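Local coordinates for protein putative peptidyl-arginine deiminase (Chlorobium tepidum, PDB 1XKN) that probably hydrolyses the guanidino group of agmatine or of peptidyl-arginine, acting as a deiminase, at residues D207-D212 and K244-N249; V234-E239 and C303-Q308; E273-D278 and L282-A287; I325-L330 and G335-V340. All blocks are in the same frame, centred on the assembly; numbering follows the deposited sequence.

Contact 1: D207-D212 and K244-N249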
loop_
_atom_site.group_PDB
_atom_site.type_symbol
_atom_site.label_atom_id
_atom_site.label_comp_id
_atom_site.label_asym_id
_atom_site.label_seq_id
_atom_site.Cartn_x
_atom_site.Cartn_y
_atom_site.Cartn_z
ATOM N N ASP A 207 -9.011 -4.190 15.450
ATOM C CA ASP A 207 -8.388 -2.880 15.607
ATOM C C ASP A 207 -6.981 -2.852 15.023
ATOM O O ASP A 207 -6.379 -3.896 14.776
ATOM C CB ASP A 207 -8.322 -2.510 17.091
ATOM C CG ASP A 207 -9.691 -2.230 17.686
ATOM O OD1 ASP A 207 -9.811 -2.251 18.927
ATOM O OD2 ASP A 207 -10.640 -1.975 16.915
ATOM N N GLY A 208 -6.471 -1.644 14.811
ATOM C CA GLY A 208 -5.134 -1.474 14.270
ATOM C C GLY A 208 -4.130 -1.132 15.356
ATOM O O GLY A 208 -4.365 -1.424 16.532
ATOM N N ILE A 209 -3.020 -0.503 14.973
ATOM C CA ILE A 209 -1.970 -0.146 15.930
ATOM C C ILE A 209 -2.060 1.288 16.447
ATOM O O ILE A 209 -2.839 2.100 15.951
ATOM C CB ILE A 209 -0.561 -0.356 15.329
ATOM C CG1 ILE A 209 -0.332 0.614 14.165
ATOM C CG2 ILE A 209 -0.413 -1.801 14.865
ATOM C CD1 ILE A 209 1.065 0.536 13.556
ATOM N N ALA A 210 -1.240 1.587 17.449
ATOM C CA ALA A 210 -1.216 2.907 18.069
ATOM C C ALA A 210 -0.587 3.993 17.202
ATOM O O ALA A 210 0.303 3.726 16.391
ATOM C CB ALA A 210 -0.483 2.834 19.408
ATOM N N GLY A 211 -1.063 5.222 17.392
ATOM C CA GLY A 211 -0.547 6.367 16.655
ATOM C C GLY A 211 -0.985 6.432 15.204
ATOM O O GLY A 211 -0.555 7.307 14.455
ATOM N N ASP A 212 -1.859 5.510 14.822
ATOM C CA ASP A 212 -2.365 5.410 13.459
ATOM C C ASP A 212 -3.536 6.360 13.187
ATOM O O ASP A 212 -4.570 6.289 13.849
ATOM C CB ASP A 212 -2.757 3.950 13.208
ATOM C CG ASP A 212 -3.391 3.733 11.862
ATOM O OD1 ASP A 212 -3.011 4.432 10.897
ATOM O OD2 ASP A 212 -4.255 2.835 11.767
ATOM N N LYS A 244 -2.363 -6.049 23.179
ATOM C CA LYS A 244 -3.723 -6.577 23.102
ATOM C C LYS A 244 -4.305 -6.645 21.684
ATOM O O LYS A 244 -4.730 -7.713 21.235
ATOM C CB LYS A 244 -4.644 -5.761 24.017
ATOM C CG LYS A 244 -6.102 -6.186 24.011
ATOM C CD LYS A 244 -6.875 -5.427 25.077
ATOM C CE LYS A 244 -8.359 -5.760 25.045
ATOM N NZ LYS A 244 -9.001 -5.310 23.780
ATOM N N PRO A 245 -4.324 -5.515 20.957
ATOM C CA PRO A 245 -4.867 -5.488 19.594
ATOM C C PRO A 245 -4.235 -6.517 18.660
ATOM O O PRO A 245 -4.931 -7.201 17.909
ATOM C CB PRO A 245 -4.584 -4.058 19.136
ATOM C CG PRO A 245 -4.587 -3.285 20.409
ATOM C CD PRO A 245 -3.826 -4.182 21.339
ATOM N N LEU A 246 -2.912 -6.620 18.699
ATOM C CA LEU A 246 -2.223 -7.566 17.834
ATOM C C LEU A 246 -2.485 -9.010 18.257
ATOM O O LEU A 246 -2.573 -9.898 17.413
ATOM C CB LEU A 246 -0.721 -7.270 17.813
ATOM C CG LEU A 246 -0.357 -5.922 17.180
ATOM C CD1 LEU A 246 1.135 -5.669 17.332
ATOM C CD2 LEU A 246 -0.757 -5.916 15.710
ATOM N N ARG A 247 -2.626 -9.239 19.561
ATOM C CA ARG A 247 -2.895 -10.578 20.066
ATOM C C ARG A 247 -4.265 -11.059 19.610
ATOM O O ARG A 247 -4.424 -12.201 19.165
ATOM C CB ARG A 247 -2.824 -10.588 21.596
ATOM C CG ARG A 247 -1.420 -10.753 22.144
ATOM C CD ARG A 247 -0.944 -12.173 21.900
ATOM N NE ARG A 247 -1.834 -13.130 22.555
ATOM C CZ ARG A 247 -1.942 -14.410 22.215
ATOM N NH1 ARG A 247 -1.217 -14.900 21.218
ATOM N NH2 ARG A 247 -2.780 -15.200 22.873
ATOM N N GLU A 248 -5.257 -10.183 19.720
ATOM C CA GLU A 248 -6.616 -10.522 19.320
ATOM C C GLU A 248 -6.667 -10.854 17.835
ATOM O O GLU A 248 -7.334 -11.801 17.427
ATOM C CB GLU A 248 -7.563 -9.361 19.627
ATOM C CG GLU A 248 -7.568 -8.941 21.091
ATOM C CD GLU A 248 -8.476 -7.754 21.356
ATOM O OE1 GLU A 248 -8.410 -6.769 20.586
ATOM O OE2 GLU A 248 -9.240 -7.796 22.342
ATOM N N ASN A 249 -5.957 -10.078 17.024
ATOM C CA ASN A 249 -5.964 -10.334 15.592
ATOM C C ASN A 249 -5.177 -11.574 15.202
ATOM O O ASN A 249 -5.533 -12.256 14.240
ATOM C CB ASN A 249 -5.465 -9.107 14.833
ATOM C CG ASN A 249 -6.499 -8.004 14.800
ATOM O OD1 ASN A 249 -7.667 -8.254 14.511
ATOM N ND2 ASN A 249 -6.082 -6.777 15.097
HETATM O O HOH W 1 -8.163 -6.209 17.511
HETATM O O HOH W 2 -7.959 -3.979 21.081
#
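N249 reaches from the helix to the loop with its amide nitrogen, ND2 lying 2.9 Å from the carbonyl O of D207. The hydrogen bond is weak, since the N-H points well off the acceptor (130°). One turn earlier in the helix, P245 lays its ring against the next peptide of the loop, with CB 3.7 Å from the O of G208. A third touch is apolar: the CG2 branch of I209 meets CD2 of L246 at 4.2 Å, a loose contact at the buried end of the interface.

Water fills in where the two backbones do not meet directly. One water accepts from the N of D207 at 3.0 Å and donates to OE1 of E248, with a weaker bond to the O of P245. A second donates to the same OE1 at 2.9 Å and is held weakly by OD1 of D207 and NZ of K244. Because K244 also forms a salt bridge with E248, NZ to OE2 2.9 Å, the lysine would be expected to offset the like charges of D207 and E248, all three residues being exposed to solvent.

What steadies the N249 amide is its other end: OD1 takes the N-H of G206, so the side chain grips the loop on two successive residues. Just before the helix, OD1 of N242 accepts the N-H of A210, and a type II beta turn runs from I209 to D212. The contact thus ties the first two turns of helix 243-253 to the loop leaving strand 201-205, while L246 also packs on M221 and M271 of neighbouring loops.

Contact 2: V234-E239 and C303-Q308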
loop_
_atom_site.group_PDB
_atom_site.type_symbol
_atom_site.label_atom_id
_atom_site.label_comp_id
_atom_site.label_asym_id
_atom_site.label_seq_id
_atom_site.Cartn_x
_atom_site.Cartn_y
_atom_site.Cartn_z
ATOM N N VAL A 234 3.321 -8.950 15.603
ATOM C CA VAL A 234 2.948 -9.381 16.939
ATOM C C VAL A 234 3.881 -8.744 17.957
ATOM O O VAL A 234 5.102 -8.848 17.846
ATOM C CB VAL A 234 2.995 -10.923 17.061
ATOM C CG1 VAL A 234 1.815 -11.534 16.315
ATOM C CG2 VAL A 234 4.293 -11.449 16.495
ATOM N N GLU A 235 3.299 -8.053 18.931
ATOM C CA GLU A 235 4.075 -7.401 19.977
ATOM C C GLU A 235 4.246 -8.384 21.126
ATOM O O GLU A 235 3.289 -9.048 21.528
ATOM C CB GLU A 235 3.349 -6.142 20.458
ATOM C CG GLU A 235 4.006 -5.428 21.635
ATOM C CD GLU A 235 5.448 -5.055 21.361
ATOM O OE1 GLU A 235 5.717 -4.435 20.311
ATOM O OE2 GLU A 235 6.317 -5.373 22.201
ATOM N N GLU A 236 5.460 -8.492 21.653
ATOM C CA GLU A 236 5.700 -9.426 22.748
ATOM C C GLU A 236 5.766 -8.768 24.119
ATOM O O GLU A 236 5.839 -9.456 25.134
ATOM C CB GLU A 236 6.978 -10.229 22.487
ATOM C CG GLU A 236 8.222 -9.391 22.262
ATOM C CD GLU A 236 9.422 -10.237 21.878
ATOM O OE1 GLU A 236 9.347 -10.945 20.850
ATOM O OE2 GLU A 236 10.440 -10.196 22.600
ATOM N N ASP A 237 5.739 -7.439 24.156
ATOM C CA ASP A 237 5.776 -6.726 25.428
ATOM C C ASP A 237 4.342 -6.556 25.926
ATOM O O ASP A 237 3.577 -5.766 25.372
ATOM C CB ASP A 237 6.420 -5.348 25.255
ATOM C CG ASP A 237 6.625 -4.630 26.575
ATOM O OD1 ASP A 237 5.925 -4.963 27.559
ATOM O OD2 ASP A 237 7.482 -3.722 26.633
ATOM N N PRO A 238 3.960 -7.295 26.980
ATOM C CA PRO A 238 2.605 -7.214 27.538
ATOM C C PRO A 238 2.177 -5.809 27.961
ATOM O O PRO A 238 0.984 -5.515 28.035
ATOM C CB PRO A 238 2.666 -8.167 28.732
ATOM C CG PRO A 238 3.702 -9.162 28.329
ATOM C CD PRO A 238 4.767 -8.290 27.705
ATOM N N GLU A 239 3.149 -4.944 28.238
ATOM C CA GLU A 239 2.851 -3.584 28.675
ATOM C C GLU A 239 2.689 -2.579 27.537
ATOM O O GLU A 239 2.241 -1.454 27.754
ATOM C CB GLU A 239 3.938 -3.089 29.635
ATOM C CG GLU A 239 4.093 -3.934 30.890
ATOM C CD GLU A 239 2.769 -4.199 31.582
ATOM O OE1 GLU A 239 1.989 -3.243 31.768
ATOM O OE2 GLU A 239 2.510 -5.365 31.948
ATOM N N CYS A 303 16.605 0.022 15.063
ATOM C CA CYS A 303 16.559 -0.811 16.257
ATOM C C CYS A 303 16.925 -2.243 15.881
ATOM O O CYS A 303 16.918 -2.603 14.704
ATOM C CB CYS A 303 15.175 -0.758 16.910
ATOM S SG CYS A 303 13.871 -1.636 16.018
ATOM N N PRO A 304 17.251 -3.082 16.875
ATOM C CA PRO A 304 17.625 -4.471 16.601
ATOM C C PRO A 304 16.547 -5.349 15.982
ATOM O O PRO A 304 16.835 -6.446 15.502
ATOM C CB PRO A 304 18.089 -4.979 17.967
ATOM C CG PRO A 304 17.280 -4.169 18.922
ATOM C CD PRO A 304 17.330 -2.790 18.316
ATOM N N ARG A 305 15.305 -4.881 15.986
ATOM C CA ARG A 305 14.239 -5.674 15.394
ATOM C C ARG A 305 14.191 -5.517 13.876
ATOM O O ARG A 305 13.526 -6.299 13.196
ATOM C CB ARG A 305 12.889 -5.298 16.007
ATOM C CG ARG A 305 12.827 -5.541 17.506
ATOM C CD ARG A 305 11.439 -5.291 18.048
ATOM N NE ARG A 305 11.387 -5.473 19.495
ATOM C CZ ARG A 305 10.283 -5.333 20.219
ATOM N NH1 ARG A 305 9.140 -5.011 19.627
ATOM N NH2 ARG A 305 10.321 -5.513 21.531
ATOM N N ASP A 306 14.903 -4.523 13.338
ATOM C CA ASP A 306 14.908 -4.300 11.887
ATOM C C ASP A 306 15.398 -5.533 11.131
ATOM O O ASP A 306 14.738 -6.009 10.208
ATOM C CB ASP A 306 15.813 -3.120 11.486
ATOM C CG ASP A 306 15.361 -1.785 12.060
ATOM O OD1 ASP A 306 14.164 -1.615 12.374
ATOM O OD2 ASP A 306 16.226 -0.889 12.170
ATOM N N GLN A 307 16.564 -6.043 11.517
ATOM C CA GLN A 307 17.129 -7.206 10.844
ATOM C C GLN A 307 16.246 -8.438 11.003
ATOM O O GLN A 307 16.184 -9.281 10.110
ATOM C CB GLN A 307 18.536 -7.500 11.371
ATOM C CG GLN A 307 19.336 -8.448 10.487
ATOM C CD GLN A 307 19.478 -7.928 9.066
ATOM O OE1 GLN A 307 19.941 -6.805 8.848
ATOM N NE2 GLN A 307 19.088 -8.744 8.092
ATOM N N GLN A 308 15.559 -8.543 12.137
ATOM C CA GLN A 308 14.673 -9.675 12.385
ATOM C C GLN A 308 13.508 -9.665 11.403
ATOM O O GLN A 308 13.147 -10.707 10.848
ATOM C CB GLN A 308 14.156 -9.642 13.826
ATOM C CG GLN A 308 15.234 -9.954 14.856
ATOM C CD GLN A 308 14.708 -10.036 16.277
ATOM O OE1 GLN A 308 15.407 -10.500 17.180
ATOM N NE2 GLN A 308 13.478 -9.586 16.486
HETATM O O HOH W 3 8.531 -3.510 23.343
#
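The N-terminal end of helix 305-316 carries a capping box, in which the N of C303 donates to OD2 of D306 at 3.1 Å, and from this end R305 reaches across to the loop after strand 229-233. Its chain runs extended from CG to NE and ends beside E235, where NH1 and OE1 form a salt bridge at 3.5 Å. The carboxylate oxygen sits at the guanidinium edge, in its plane, and the two flat groups are turned 29° apart.

E235 comes to this place by a bend at chi2 (56°), and it crosses the arginine chain at about a right angle. Its second oxygen, OE2, accepts the backbone N of D237 at 2.9 Å, which ties the carboxylate to its own loop. A water near OE2 is also weakly bound by NH2 of R305. Further along, OD1 of D237 takes the N of E239 in an Asx turn.

The main hydrogen-bond partner of NH1 is the carbonyl O of M271, so the arginine joins two loops to its helix. At 3.5 Å the ion pair with E235 is long, and its pull is probably largely electrostatic, with E236 and D237 adding negative charge nearby.

Contact 3: E273-D278 and L282-A287; sequences EPVYYD and LPASYA
V275 and L282 are joined through their backbones by a single direct hydrogen bond, from the N of L282 to the O of V275. It is 2.9 Å long and nearly straight at 165°, and the donor lies almost along the C=O axis. Beside it a water takes the place of the return bond: it accepts from the N of V275 and donates to the O of L282, 2.8 Å from each.

In the apolar contacts V275 splits its two methyls between the partners: CG1, opposite the backbone N (chi1 180°), meets CD1 of L282 at 3.9 Å, while CG2 rests on CB of A284 at 3.7 Å. CD1 of L282 also touches CB of Y277 at 3.9 Å, so one leucine methyl lies against two residues of the facing segment.

Outside the pair, the ring of Y277 stacks edge-to-face with W332 and has a cation-pi contact with K32. S285 OG takes the N-H of A287 in an ST turn and is itself bound to the O of D220. P283, at the centre of an inverse gamma turn, bends the second arm, and A284 still rests on V275 before the segments part. The V275-L282 pair thus extends the antiparallel beta hairpin of strands 276-277 and 280-281 at its open end.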
loop_
_atom_site.group_PDB
_atom_site.type_symbol
_atom_site.label_atom_id
_atom_site.label_comp_id
_atom_site.label_asym_id
_atom_site.label_seq_id
_atom_site.Cartn_x
_atom_site.Cartn_y
_atom_site.Cartn_z
ATOM N N GLU A 273 10.589 -1.247 17.698
ATOM C CA GLU A 273 10.609 -0.752 19.068
ATOM C C GLU A 273 9.876 0.577 18.958
ATOM O O GLU A 273 9.925 1.224 17.919
ATOM C CB GLU A 273 12.040 -0.534 19.554
ATOM C CG GLU A 273 12.713 -1.812 20.011
ATOM C CD GLU A 273 14.176 -1.616 20.360
ATOM O OE1 GLU A 273 14.627 -0.454 20.451
ATOM O OE2 GLU A 273 14.865 -2.635 20.560
ATOM N N PRO A 274 9.179 0.995 20.021
ATOM C CA PRO A 274 8.427 2.254 20.028
ATOM C C PRO A 274 9.137 3.448 19.388
ATOM O O PRO A 274 10.298 3.728 19.688
ATOM C CB PRO A 274 8.146 2.470 21.510
ATOM C CG PRO A 274 7.961 1.063 22.006
ATOM C CD PRO A 274 9.110 0.337 21.339
ATOM N N VAL A 275 8.423 4.138 18.502
ATOM C CA VAL A 275 8.942 5.315 17.812
ATOM C C VAL A 275 8.083 6.523 18.178
ATOM O O VAL A 275 6.858 6.497 18.039
ATOM C CB VAL A 275 8.926 5.126 16.274
ATOM C CG1 VAL A 275 9.467 6.374 15.586
ATOM C CG2 VAL A 275 9.766 3.918 15.894
ATOM N N TYR A 276 8.744 7.577 18.647
ATOM C CA TYR A 276 8.077 8.806 19.064
ATOM C C TYR A 276 8.710 10.041 18.438
ATOM O O TYR A 276 9.859 10.011 18.003
ATOM C CB TYR A 276 8.182 8.964 20.584
ATOM C CG TYR A 276 7.449 7.928 21.399
ATOM C CD1 TYR A 276 6.112 8.109 21.743
ATOM C CD2 TYR A 276 8.094 6.772 21.838
ATOM C CE1 TYR A 276 5.433 7.167 22.509
ATOM C CE2 TYR A 276 7.425 5.822 22.603
ATOM C CZ TYR A 276 6.095 6.027 22.934
ATOM O OH TYR A 276 5.423 5.096 23.689
ATOM N N TYR A 277 7.938 11.122 18.405
ATOM C CA TYR A 277 8.396 12.424 17.923
ATOM C C TYR A 277 7.398 13.442 18.458
ATOM O O TYR A 277 6.189 13.218 18.400
ATOM C CB TYR A 277 8.445 12.508 16.398
ATOM C CG TYR A 277 9.092 13.794 15.928
ATOM C CD1 TYR A 277 10.463 14.011 16.100
ATOM C CD2 TYR A 277 8.329 14.821 15.365
ATOM C CE1 TYR A 277 11.053 15.218 15.726
ATOM C CE2 TYR A 277 8.911 16.031 14.989
ATOM C CZ TYR A 277 10.272 16.222 15.173
ATOM O OH TYR A 277 10.861 17.415 14.808
ATOM N N ASP A 278 7.905 14.557 18.973
ATOM C CA ASP A 278 7.051 15.590 19.551
ATOM C C ASP A 278 6.192 14.993 20.667
ATOM O O ASP A 278 5.090 15.465 20.942
ATOM C CB ASP A 278 6.158 16.231 18.476
ATOM C CG ASP A 278 6.875 17.307 17.680
ATOM O OD1 ASP A 278 8.028 17.644 18.028
ATOM O OD2 ASP A 278 6.287 17.822 16.700
ATOM N N LEU A 282 4.240 7.139 17.075
ATOM C CA LEU A 282 4.104 7.055 15.625
ATOM C C LEU A 282 3.774 5.609 15.241
ATOM O O LEU A 282 4.226 4.670 15.891
ATOM C CB LEU A 282 5.398 7.510 14.946
ATOM C CG LEU A 282 5.912 8.886 15.398
ATOM C CD1 LEU A 282 7.104 9.300 14.535
ATOM C CD2 LEU A 282 4.799 9.919 15.294
ATOM N N PRO A 283 2.983 5.417 14.174
ATOM C CA PRO A 283 2.574 4.089 13.699
ATOM C C PRO A 283 3.618 3.291 12.920
ATOM O O PRO A 283 3.350 2.799 11.824
ATOM C CB PRO A 283 1.338 4.400 12.863
ATOM C CG PRO A 283 1.708 5.701 12.224
ATOM C CD PRO A 283 2.370 6.480 13.354
ATOM N N ALA A 284 4.806 3.153 13.499
ATOM C CA ALA A 284 5.887 2.408 12.863
ATOM C C ALA A 284 5.546 0.921 12.809
ATOM O O ALA A 284 5.177 0.324 13.822
ATOM C CB ALA A 284 7.182 2.615 13.640
ATOM N N SER A 285 5.676 0.321 11.631
ATOM C CA SER A 285 5.379 -1.096 11.477
ATOM C C SER A 285 6.067 -1.729 10.276
ATOM O O SER A 285 6.056 -1.174 9.178
ATOM C CB SER A 285 3.872 -1.311 11.350
ATOM O OG SER A 285 3.592 -2.680 11.110
ATOM N N TYR A 286 6.664 -2.894 10.493
ATOM C CA TYR A 286 7.342 -3.602 9.417
ATOM C C TYR A 286 6.350 -4.184 8.421
ATOM O O TYR A 286 6.737 -4.578 7.325
ATOM C CB TYR A 286 8.214 -4.726 9.979
ATOM C CG TYR A 286 9.285 -4.251 10.932
ATOM C CD1 TYR A 286 10.248 -3.328 10.527
ATOM C CD2 TYR A 286 9.332 -4.722 12.240
ATOM C CE1 TYR A 286 11.236 -2.881 11.406
ATOM C CE2 TYR A 286 10.311 -4.287 13.128
ATOM C CZ TYR A 286 11.258 -3.368 12.707
ATOM O OH TYR A 286 12.219 -2.940 13.589
ATOM N N ALA A 287 5.076 -4.250 8.795
ATOM C CA ALA A 287 4.069 -4.788 7.889
ATOM C C ALA A 287 3.828 -3.825 6.731
ATOM O O ALA A 287 3.234 -4.198 5.719
ATOM C CB ALA A 287 2.761 -5.040 8.631
HETATM O O HOH W 4 5.928 3.228 17.531
#

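Contact 4: I325-L330 and G335-V340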
loop_
_atom_site.group_PDB
_atom_site.type_symbol
_atom_site.label_atom_id
_atom_site.label_comp_id
_atom_site.label_asym_id
_atom_site.label_seq_id
_atom_site.Cartn_x
_atom_site.Cartn_y
_atom_site.Cartn_z
ATOM N N ILE A 325 14.807 0.277 4.297
ATOM C CA ILE A 325 14.896 1.704 4.011
ATOM C C ILE A 325 14.520 2.393 5.316
ATOM O O ILE A 325 13.427 2.182 5.839
ATOM C CB ILE A 325 13.918 2.129 2.888
ATOM C CG1 ILE A 325 14.354 1.496 1.560
ATOM C CG2 ILE A 325 13.882 3.655 2.769
ATOM C CD1 ILE A 325 13.471 1.845 0.370
ATOM N N ASP A 326 15.439 3.191 5.853
ATOM C CA ASP A 326 15.191 3.888 7.108
ATOM C C ASP A 326 14.030 4.856 6.969
ATOM O O ASP A 326 14.086 5.806 6.184
ATOM C CB ASP A 326 16.452 4.633 7.563
ATOM C CG ASP A 326 16.231 5.426 8.843
ATOM O OD1 ASP A 326 15.468 4.961 9.716
ATOM O OD2 ASP A 326 16.837 6.510 8.980
ATOM N N CYS A 327 12.976 4.604 7.737
ATOM C CA CYS A 327 11.785 5.439 7.698
ATOM C C CYS A 327 11.566 6.207 8.994
ATOM O O CYS A 327 10.447 6.622 9.300
ATOM C CB CYS A 327 10.565 4.573 7.378
ATOM S SG CYS A 327 10.538 3.969 5.667
ATOM N N SER A 328 12.644 6.403 9.744
ATOM C CA SER A 328 12.580 7.127 11.007
ATOM C C SER A 328 11.961 8.511 10.829
ATOM O O SER A 328 11.242 8.993 11.703
ATOM C CB SER A 328 13.981 7.260 11.609
ATOM O OG SER A 328 14.512 5.988 11.938
ATOM N N ASP A 329 12.248 9.154 9.702
ATOM C CA ASP A 329 11.688 10.471 9.439
ATOM C C ASP A 329 10.413 10.386 8.616
ATOM O O ASP A 329 9.485 11.168 8.817
ATOM C CB ASP A 329 12.701 11.363 8.722
ATOM C CG ASP A 329 13.893 11.705 9.592
ATOM O OD1 ASP A 329 13.686 12.227 10.708
ATOM O OD2 ASP A 329 15.032 11.457 9.152
ATOM N N LEU A 330 10.358 9.441 7.684
ATOM C CA LEU A 330 9.169 9.304 6.858
ATOM C C LEU A 330 7.929 9.042 7.706
ATOM O O LEU A 330 6.869 9.619 7.461
ATOM C CB LEU A 330 9.344 8.169 5.846
ATOM C CG LEU A 330 8.155 7.938 4.908
ATOM C CD1 LEU A 330 7.914 9.183 4.065
ATOM C CD2 LEU A 330 8.433 6.732 4.011
ATOM N N GLY A 335 2.794 7.261 7.861
ATOM C CA GLY A 335 2.719 6.197 6.874
ATOM C C GLY A 335 4.138 5.906 6.419
ATOM O O GLY A 335 5.017 6.754 6.591
ATOM N N ALA A 336 4.374 4.726 5.848
ATOM C CA ALA A 336 5.713 4.362 5.387
ATOM C C ALA A 336 5.758 3.870 3.935
ATOM O O ALA A 336 4.972 4.318 3.100
ATOM C CB ALA A 336 6.318 3.314 6.326
ATOM N N ILE A 337 6.669 2.943 3.638
ATOM C CA ILE A 337 6.839 2.441 2.273
ATOM C C ILE A 337 5.574 1.964 1.563
ATOM O O ILE A 337 5.309 2.377 0.433
ATOM C CB ILE A 337 7.887 1.302 2.217
ATOM C CG1 ILE A 337 9.179 1.748 2.910
ATOM C CG2 ILE A 337 8.191 0.938 0.760
ATOM C CD1 ILE A 337 9.817 2.990 2.307
ATOM N N HIS A 338 4.791 1.099 2.198
ATOM C CA HIS A 338 3.579 0.618 1.540
ATOM C C HIS A 338 2.599 1.754 1.274
ATOM O O HIS A 338 1.931 1.784 0.238
ATOM C CB HIS A 338 2.887 -0.469 2.369
ATOM C CG HIS A 338 1.897 -1.273 1.586
ATOM N ND1 HIS A 338 0.538 -1.221 1.813
ATOM C CD2 HIS A 338 2.071 -2.120 0.544
ATOM C CE1 HIS A 338 -0.081 -2.001 0.944
ATOM N NE2 HIS A 338 0.826 -2.557 0.164
ATOM N N CYS A 339 2.526 2.699 2.206
ATOM C CA CYS A 339 1.616 3.833 2.082
ATOM C C CYS A 339 1.944 4.785 0.939
ATOM O O CYS A 339 1.049 5.410 0.379
ATOM C CB CYS A 339 1.587 4.628 3.390
ATOM S SG CYS A 339 0.898 3.747 4.801
ATOM N N VAL A 340 3.219 4.901 0.584
ATOM C CA VAL A 340 3.600 5.829 -0.479
ATOM C C VAL A 340 3.757 5.194 -1.857
ATOM O O VAL A 340 4.169 5.855 -2.811
ATOM C CB VAL A 340 4.905 6.585 -0.114
ATOM C CG1 VAL A 340 4.694 7.371 1.167
ATOM C CG2 VAL A 340 6.067 5.606 0.039
#
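I337 lays its terminal methyl over the sulfur of C327, CD1 to SG 3.6 Å, and the same methyl also meets CG2 of I325 at 4.1 Å. A bend at chi2 (-59°) turns CD1 toward the end of the strand and leaves CG1 close to the sulfur as well, at 3.8 Å. I325 and I337 cross at about a right angle. CB of A336 touches the sulfur of C327 more loosely, at 4.3 Å, and from a different direction than the isoleucine methyl.

The pair spans the loop that follows strand 321-326, the outer strand of a sheet in which it runs parallel to 295-300. Just beyond the strand an Asx turn bends the chain: OD1 of D326 receives both the N of S328, from well above the carboxylate plane, and, at 2.6 Å, the hydroxyl of S328 through its syn lone pair. R302 pairs with the other oxygen of D326.

L330 supplies the second half of the contact. A chi1 of -179° swings its side chain away from its own backbone N, and CD2 comes to rest 3.9 Å from CA of A336 and from there reaches toward CD1 of I337. All the residues that touch are buried, and the side chains that meet are apolar, though L330 also lies against the backbone of G335 and A336. I337 also packs on L297 and P299 of strand 295-300, while L330 lies on F40 of helix 36-50 and its carbonyl O is held by W29.

In the fold
Contacts 1 and 2 interleave along the chain: 207-212, 234-239, 244-249, 303-308. Contact 3 falls between the two halves of contact 2, and contact 4 comes last. Contacts 1, 2 and 3 form a continuous cluster, their centres 11 to 14 Å apart. L246 of contact 1 packs on V234 and E235 of contact 2, P283 of contact 3 fits against loop 209-212, and Y286 reaches D306 through a probable hydrogen bond. Contact 4 lies deeper, its centre 11 Å from that of the chain and about 10 Å from that of contact 3, with nearest atoms about 5 Å apart. Helix 305-316 leads from contact 2 to strand 321-326, so the chain passes directly from the surface cluster to the buried sheet edge.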